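Local structure of Dot/Icm T4SS effector (Legionella pneumophila, 6VVE) at residues A[169-183]-A[224-236]. The protein is an effector kinase that binds ADP and manganese and is activated by the host metabolite inositol hexakisphosphate. Residues are numbered along the deposited sequence; the frame is centred on the assembly and turned at random.
Sequences LKELNDAGYWHPDLA and SLVYGKDQWLYVY
In the helical lobe of this kinase, the chain leading from helix 159-174 into a His179-Pro180-Asp181 segment, which resembles the HRD motif of protein kinases and so probably corresponds to their catalytic loop, packs on the junction of helices 219-229 and 231-239. With CG opposite the backbone N (chi1 -167°) and the chain straight on to the amide, Gln231 forms a two-bond clamp on the His179 backbone: His179 N donates to Gln231 OE1 (2.8 Å) in the carbonyl plane, while Gln231 NE2 returns a 2.7 Å bond to His179 O. His179 NE2 hydrogen-bonds Ile204 O, and the His179 side chain lies about 7 Å from the bound ADP. Asn173 is a knob among Gly228, Lys229, Gln231 and Trp232; with CG beside its own backbone N (chi1 -60°), OD1 accepts from Trp232 N (2.9 Å) at the start of the second helix, and ND2 reaches back to Tyr177 O, fixing the amide's rotation. Over one face of the Trp178 ring lies Gly228 CA. Lys170 runs alongside Trp232, its CG 3.5 Å over the centroid of the five-membered ring, before Lys170 NZ forms a salt bridge with Asp174 OD2. At the Schellman end, Lys229 NZ, 3.0 Å from Asn173 O, and Gly176 N reach that oxygen from opposite faces of its carbonyl plane.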
loop_
_atom_site.group_PDB
_atom_site.type_symbol
_atom_site.label_atom_id
_atom_site.label_comp_id
_atom_site.label_asym_id
_atom_site.label_seq_id
_atom_site.Cartn_x
_atom_site.Cartn_y
_atom_site.Cartn_z
ATOM N N LEU A 169 3.429 -3.827 -5.615
ATOM C CA LEU A 169 2.473 -2.745 -5.836
ATOM C C LEU A 169 1.639 -3.000 -7.087
ATOM O O LEU A 169 0.443 -2.665 -7.125
ATOM C CB LEU A 169 3.204 -1.417 -5.944
ATOM C CG LEU A 169 2.358 -0.173 -6.204
ATOM C CD1 LEU A 169 1.312 -0.007 -5.116
ATOM C CD2 LEU A 169 3.255 1.069 -6.296
ATOM N N LYS A 170 2.249 -3.596 -8.119
ATOM C CA LYS A 170 1.500 -3.930 -9.325
ATOM C C LYS A 170 0.400 -4.938 -9.027
ATOM O O LYS A 170 -0.722 -4.817 -9.539
ATOM C CB LYS A 170 2.437 -4.483 -10.390
ATOM C CG LYS A 170 1.747 -4.820 -11.708
ATOM C CD LYS A 170 2.725 -5.457 -12.694
ATOM C CE LYS A 170 2.041 -5.779 -14.017
ATOM N NZ LYS A 170 0.856 -6.653 -13.843
ATOM N N GLU A 171 0.702 -5.946 -8.207
ATOM C CA GLU A 171 -0.328 -6.897 -7.787
ATOM C C GLU A 171 -1.476 -6.163 -7.112
ATOM O O GLU A 171 -2.651 -6.484 -7.328
ATOM C CB GLU A 171 0.286 -7.938 -6.847
ATOM C CG GLU A 171 -0.397 -9.287 -6.864
ATOM C CD GLU A 171 0.415 -10.358 -6.153
ATOM O OE1 GLU A 171 1.574 -10.081 -5.778
ATOM O OE2 GLU A 171 -0.107 -11.481 -5.971
ATOM N N LEU A 172 -1.154 -5.150 -6.305
ATOM C CA LEU A 172 -2.186 -4.319 -5.700
ATOM C C LEU A 172 -2.970 -3.553 -6.762
ATOM O O LEU A 172 -4.209 -3.587 -6.789
ATOM C CB LEU A 172 -1.538 -3.353 -4.708
ATOM C CG LEU A 172 -2.469 -2.550 -3.804
ATOM C CD1 LEU A 172 -3.043 -3.443 -2.712
ATOM C CD2 LEU A 172 -1.731 -1.355 -3.206
ATOM N N ASN A 173 -2.256 -2.876 -7.669
ATOM C CA ASN A 173 -2.921 -2.090 -8.699
ATOM C C ASN A 173 -3.773 -2.977 -9.603
ATOM O O ASN A 173 -4.882 -2.591 -9.994
ATOM C CB ASN A 173 -1.894 -1.321 -9.536
ATOM C CG ASN A 173 -1.045 -0.359 -8.706
ATOM O OD1 ASN A 173 0.068 -0.008 -9.094
ATOM N ND2 ASN A 173 -1.576 0.078 -7.562
ATOM N N ASP A 174 -3.268 -4.168 -9.956
ATOM C CA ASP A 174 -4.028 -5.055 -10.830
ATOM C C ASP A 174 -5.396 -5.388 -10.253
ATOM O O ASP A 174 -6.332 -5.682 -11.011
ATOM C CB ASP A 174 -3.248 -6.348 -11.092
ATOM C CG ASP A 174 -2.056 -6.132 -12.007
ATOM O OD1 ASP A 174 -1.946 -5.038 -12.594
ATOM O OD2 ASP A 174 -1.233 -7.062 -12.139
ATOM N N ALA A 175 -5.533 -5.344 -8.930
ATOM C CA ALA A 175 -6.776 -5.652 -8.245
ATOM C C ALA A 175 -7.667 -4.431 -8.016
ATOM O O ALA A 175 -8.761 -4.568 -7.428
ATOM C CB ALA A 175 -6.470 -6.321 -6.893
ATOM N N GLY A 176 -7.251 -3.257 -8.476
ATOM C CA GLY A 176 -8.052 -2.058 -8.329
ATOM C C GLY A 176 -7.764 -1.210 -7.107
ATOM O O GLY A 176 -8.524 -0.272 -6.841
ATOM N N TYR A 177 -6.710 -1.512 -6.352
ATOM C CA TYR A 177 -6.281 -0.706 -5.222
ATOM C C TYR A 177 -5.025 0.073 -5.598
ATOM O O TYR A 177 -4.194 -0.400 -6.379
ATOM C CB TYR A 177 -5.983 -1.572 -4.000
ATOM C CG TYR A 177 -7.154 -2.381 -3.465
ATOM C CD1 TYR A 177 -8.113 -1.798 -2.663
ATOM C CD2 TYR A 177 -7.275 -3.728 -3.759
ATOM C CE1 TYR A 177 -9.180 -2.530 -2.165
ATOM C CE2 TYR A 177 -8.328 -4.484 -3.258
ATOM C CZ TYR A 177 -9.284 -3.872 -2.466
ATOM O OH TYR A 177 -10.337 -4.609 -1.968
ATOM N N TRP A 178 -4.868 1.268 -5.027
ATOM C CA TRP A 178 -3.633 2.012 -5.237
ATOM C C TRP A 178 -3.327 2.904 -4.037
ATOM O O TRP A 178 -4.204 3.233 -3.222
ATOM C CB TRP A 178 -3.688 2.829 -6.538
ATOM C CG TRP A 178 -4.744 3.901 -6.627
ATOM C CD1 TRP A 178 -4.592 5.225 -6.321
ATOM C CD2 TRP A 178 -6.085 3.758 -7.111
ATOM N NE1 TRP A 178 -5.761 5.906 -6.560
ATOM C CE2 TRP A 178 -6.694 5.027 -7.040
ATOM C CE3 TRP A 178 -6.839 2.675 -7.586
ATOM C CZ2 TRP A 178 -8.023 5.240 -7.416
ATOM C CZ3 TRP A 178 -8.151 2.891 -7.959
ATOM C CH2 TRP A 178 -8.729 4.161 -7.876
ATOM N N HIS A 179 -2.052 3.292 -3.945
ATOM C CA HIS A 179 -1.585 4.140 -2.845
ATOM C C HIS A 179 -2.126 5.553 -3.018
ATOM O O HIS A 179 -2.057 6.102 -4.126
ATOM C CB HIS A 179 -0.057 4.141 -2.834
ATOM C CG HIS A 179 0.549 4.596 -1.542
ATOM N ND1 HIS A 179 0.255 5.814 -0.968
ATOM C CD2 HIS A 179 1.445 3.997 -0.722
ATOM C CE1 HIS A 179 0.938 5.940 0.155
ATOM N NE2 HIS A 179 1.664 4.849 0.328
ATOM N N PRO A 180 -2.658 6.179 -1.961
ATOM C CA PRO A 180 -3.230 7.532 -2.128
ATOM C C PRO A 180 -2.194 8.640 -2.293
ATOM O O PRO A 180 -2.556 9.743 -2.738
ATOM C CB PRO A 180 -4.047 7.735 -0.838
ATOM C CG PRO A 180 -3.347 6.844 0.182
ATOM C CD PRO A 180 -2.849 5.645 -0.597
ATOM N N ASP A 181 -0.926 8.399 -1.943
ATOM C CA ASP A 181 0.108 9.429 -2.034
ATOM C C ASP A 181 1.465 8.747 -2.243
ATOM O O ASP A 181 2.316 8.676 -1.349
ATOM C CB ASP A 181 0.126 10.322 -0.791
ATOM C CG ASP A 181 1.170 11.437 -0.882
ATOM O OD1 ASP A 181 1.627 11.739 -2.015
ATOM O OD2 ASP A 181 1.540 12.004 0.175
ATOM N N LEU A 182 1.683 8.236 -3.454
ATOM C CA LEU A 182 2.978 7.664 -3.811
ATOM C C LEU A 182 3.349 8.113 -5.218
ATOM O O LEU A 182 4.460 8.601 -5.446
ATOM C CB LEU A 182 2.952 6.140 -3.714
ATOM C CG LEU A 182 4.263 5.429 -4.040
ATOM C CD1 LEU A 182 5.406 5.958 -3.178
ATOM C CD2 LEU A 182 4.112 3.918 -3.849
ATOM N N ALA A 183 2.416 7.962 -6.157
ATOM C CA ALA A 183 2.603 8.398 -7.543
ATOM C C ALA A 183 1.208 8.691 -8.103
ATOM O O ALA A 183 0.560 7.817 -8.691
ATOM C CB ALA A 183 3.326 7.347 -8.370
ATOM N N SER A 224 -8.133 9.243 -12.124
ATOM C CA SER A 224 -7.482 8.691 -10.938
ATOM C C SER A 224 -7.423 7.173 -10.996
ATOM O O SER A 224 -6.421 6.567 -10.588
ATOM C CB SER A 224 -8.216 9.144 -9.672
ATOM O OG SER A 224 -8.038 10.536 -9.460
ATOM N N LEU A 225 -8.486 6.535 -11.506
ATOM C CA LEU A 225 -8.472 5.084 -11.643
ATOM C C LEU A 225 -7.399 4.635 -12.629
ATOM O O LEU A 225 -6.681 3.660 -12.380
ATOM C CB LEU A 225 -9.850 4.579 -12.087
ATOM C CG LEU A 225 -9.946 3.107 -12.444
ATOM C CD1 LEU A 225 -9.530 2.227 -11.267
ATOM C CD2 LEU A 225 -11.372 2.744 -12.886
ATOM N N VAL A 226 -7.275 5.334 -13.757
ATOM C CA VAL A 226 -6.260 4.972 -14.745
ATOM C C VAL A 226 -4.864 5.156 -14.161
ATOM O O VAL A 226 -3.992 4.284 -14.295
ATOM C CB VAL A 226 -6.450 5.799 -16.025
ATOM C CG1 VAL A 226 -5.306 5.548 -16.999
ATOM C CG2 VAL A 226 -7.787 5.461 -16.670
ATOM N N TYR A 227 -4.635 6.291 -13.495
ATOM C CA TYR A 227 -3.319 6.546 -12.913
ATOM C C TYR A 227 -3.007 5.538 -11.808
ATOM O O TYR A 227 -1.855 5.109 -11.643
ATOM C CB TYR A 227 -3.246 7.967 -12.365
ATOM C CG TYR A 227 -3.281 9.063 -13.407
ATOM C CD1 TYR A 227 -2.809 8.849 -14.696
ATOM C CD2 TYR A 227 -3.764 10.326 -13.092
ATOM C CE1 TYR A 227 -2.830 9.852 -15.641
ATOM C CE2 TYR A 227 -3.785 11.338 -14.030
ATOM C CZ TYR A 227 -3.315 11.100 -15.303
ATOM O OH TYR A 227 -3.340 12.119 -16.240
ATOM N N GLY A 228 -4.024 5.135 -11.049
ATOM C CA GLY A 228 -3.796 4.193 -9.968
ATOM C C GLY A 228 -3.420 2.810 -10.461
ATOM O O GLY A 228 -2.524 2.174 -9.905
ATOM N N LYS A 229 -4.092 2.329 -11.517
ATOM C CA LYS A 229 -3.793 1.001 -12.035
ATOM C C LYS A 229 -2.389 0.919 -12.624
ATOM O O LYS A 229 -1.803 -0.170 -12.653
ATOM C CB LYS A 229 -4.830 0.602 -13.084
ATOM C CG LYS A 229 -6.189 0.221 -12.487
ATOM C CD LYS A 229 -7.045 -0.569 -13.467
ATOM C CE LYS A 229 -6.534 -1.996 -13.651
ATOM N NZ LYS A 229 -6.625 -2.801 -12.398
ATOM N N ASP A 230 -1.841 2.041 -13.101
ATOM C CA ASP A 230 -0.489 2.095 -13.640
ATOM C C ASP A 230 0.496 2.703 -12.655
ATOM O O ASP A 230 1.633 3.003 -13.027
ATOM C CB ASP A 230 -0.468 2.890 -14.953
ATOM C CG ASP A 230 -1.278 2.205 -16.059
ATOM O OD1 ASP A 230 -1.575 0.993 -15.917
ATOM O OD2 ASP A 230 -1.617 2.879 -17.060
ATOM N N GLN A 231 0.077 2.901 -11.407
ATOM C CA GLN A 231 0.936 3.503 -10.393
ATOM C C GLN A 231 2.292 2.819 -10.341
ATOM O O GLN A 231 3.339 3.482 -10.369
ATOM C CB GLN A 231 0.225 3.409 -9.037
ATOM C CG GLN A 231 0.807 4.223 -7.925
ATOM C CD GLN A 231 -0.067 4.170 -6.688
ATOM O OE1 GLN A 231 -0.238 3.114 -6.078
ATOM N NE2 GLN A 231 -0.654 5.301 -6.337
ATOM N N TRP A 232 2.286 1.488 -10.253
ATOM C CA TRP A 232 3.526 0.725 -10.148
ATOM C C TRP A 232 4.506 1.093 -11.256
ATOM O O TRP A 232 5.725 1.130 -11.035
ATOM C CB TRP A 232 3.210 -0.774 -10.214
ATOM C CG TRP A 232 2.611 -1.162 -11.529
ATOM C CD1 TRP A 232 1.291 -1.105 -11.877
ATOM C CD2 TRP A 232 3.308 -1.655 -12.676
ATOM N NE1 TRP A 232 1.126 -1.531 -13.179
ATOM C CE2 TRP A 232 2.352 -1.874 -13.687
ATOM C CE3 TRP A 232 4.649 -1.919 -12.953
ATOM C CZ2 TRP A 232 2.696 -2.366 -14.944
ATOM C CZ3 TRP A 232 4.989 -2.413 -14.210
ATOM C CH2 TRP A 232 4.018 -2.624 -15.185
ATOM N N LEU A 233 3.993 1.362 -12.459
ATOM C CA LEU A 233 4.868 1.672 -13.585
ATOM C C LEU A 233 5.532 3.027 -13.408
ATOM O O LEU A 233 6.713 3.195 -13.763
ATOM C CB LEU A 233 4.068 1.631 -14.882
ATOM C CG LEU A 233 4.821 1.844 -16.191
ATOM C CD1 LEU A 233 5.768 0.693 -16.462
ATOM C CD2 LEU A 233 3.829 2.018 -17.349
ATOM N N TYR A 234 4.795 4.007 -12.866
ATOM C CA TYR A 234 5.368 5.337 -12.674
ATOM C C TYR A 234 6.529 5.293 -11.684
ATOM O O TYR A 234 7.575 5.920 -11.905
ATOM C CB TYR A 234 4.309 6.313 -12.162
ATOM C CG TYR A 234 3.017 6.360 -12.948
ATOM C CD1 TYR A 234 2.950 5.912 -14.263
ATOM C CD2 TYR A 234 1.866 6.891 -12.378
ATOM C CE1 TYR A 234 1.768 5.955 -14.972
ATOM C CE2 TYR A 234 0.677 6.958 -13.086
ATOM C CZ TYR A 234 0.630 6.474 -14.374
ATOM O OH TYR A 234 -0.558 6.531 -15.057
ATOM N N VAL A 235 6.357 4.558 -10.581
ATOM C CA VAL A 235 7.414 4.455 -9.580
ATOM C C VAL A 235 8.668 3.845 -10.197
ATOM O O VAL A 235 9.782 4.372 -10.046
ATOM C CB VAL A 235 6.927 3.638 -8.369
ATOM C CG1 VAL A 235 8.053 3.453 -7.367
ATOM C CG2 VAL A 235 5.726 4.311 -7.714
ATOM N N TYR A 236 8.507 2.729 -10.911
ATOM C CA TYR A 236 9.674 2.038 -11.445
ATOM C C TYR A 236 10.412 2.891 -12.472
ATOM O O TYR A 236 11.643 2.996 -12.441
ATOM C CB TYR A 236 9.271 0.708 -12.070
ATOM C CG TYR A 236 10.471 -0.127 -12.441
ATOM C CD1 TYR A 236 11.118 -0.907 -11.488
ATOM C CD2 TYR A 236 10.962 -0.140 -13.741
ATOM C CE1 TYR A 236 12.223 -1.675 -11.822
ATOM C CE2 TYR A 236 12.060 -0.913 -14.083
ATOM C CZ TYR A 236 12.690 -1.668 -13.118
ATOM O OH TYR A 236 13.789 -2.427 -13.442
HETATM O O HOH W 1 -3.242 -2.572 -12.711
HETATM O O HOH W 2 -1.730 6.852 -8.958
#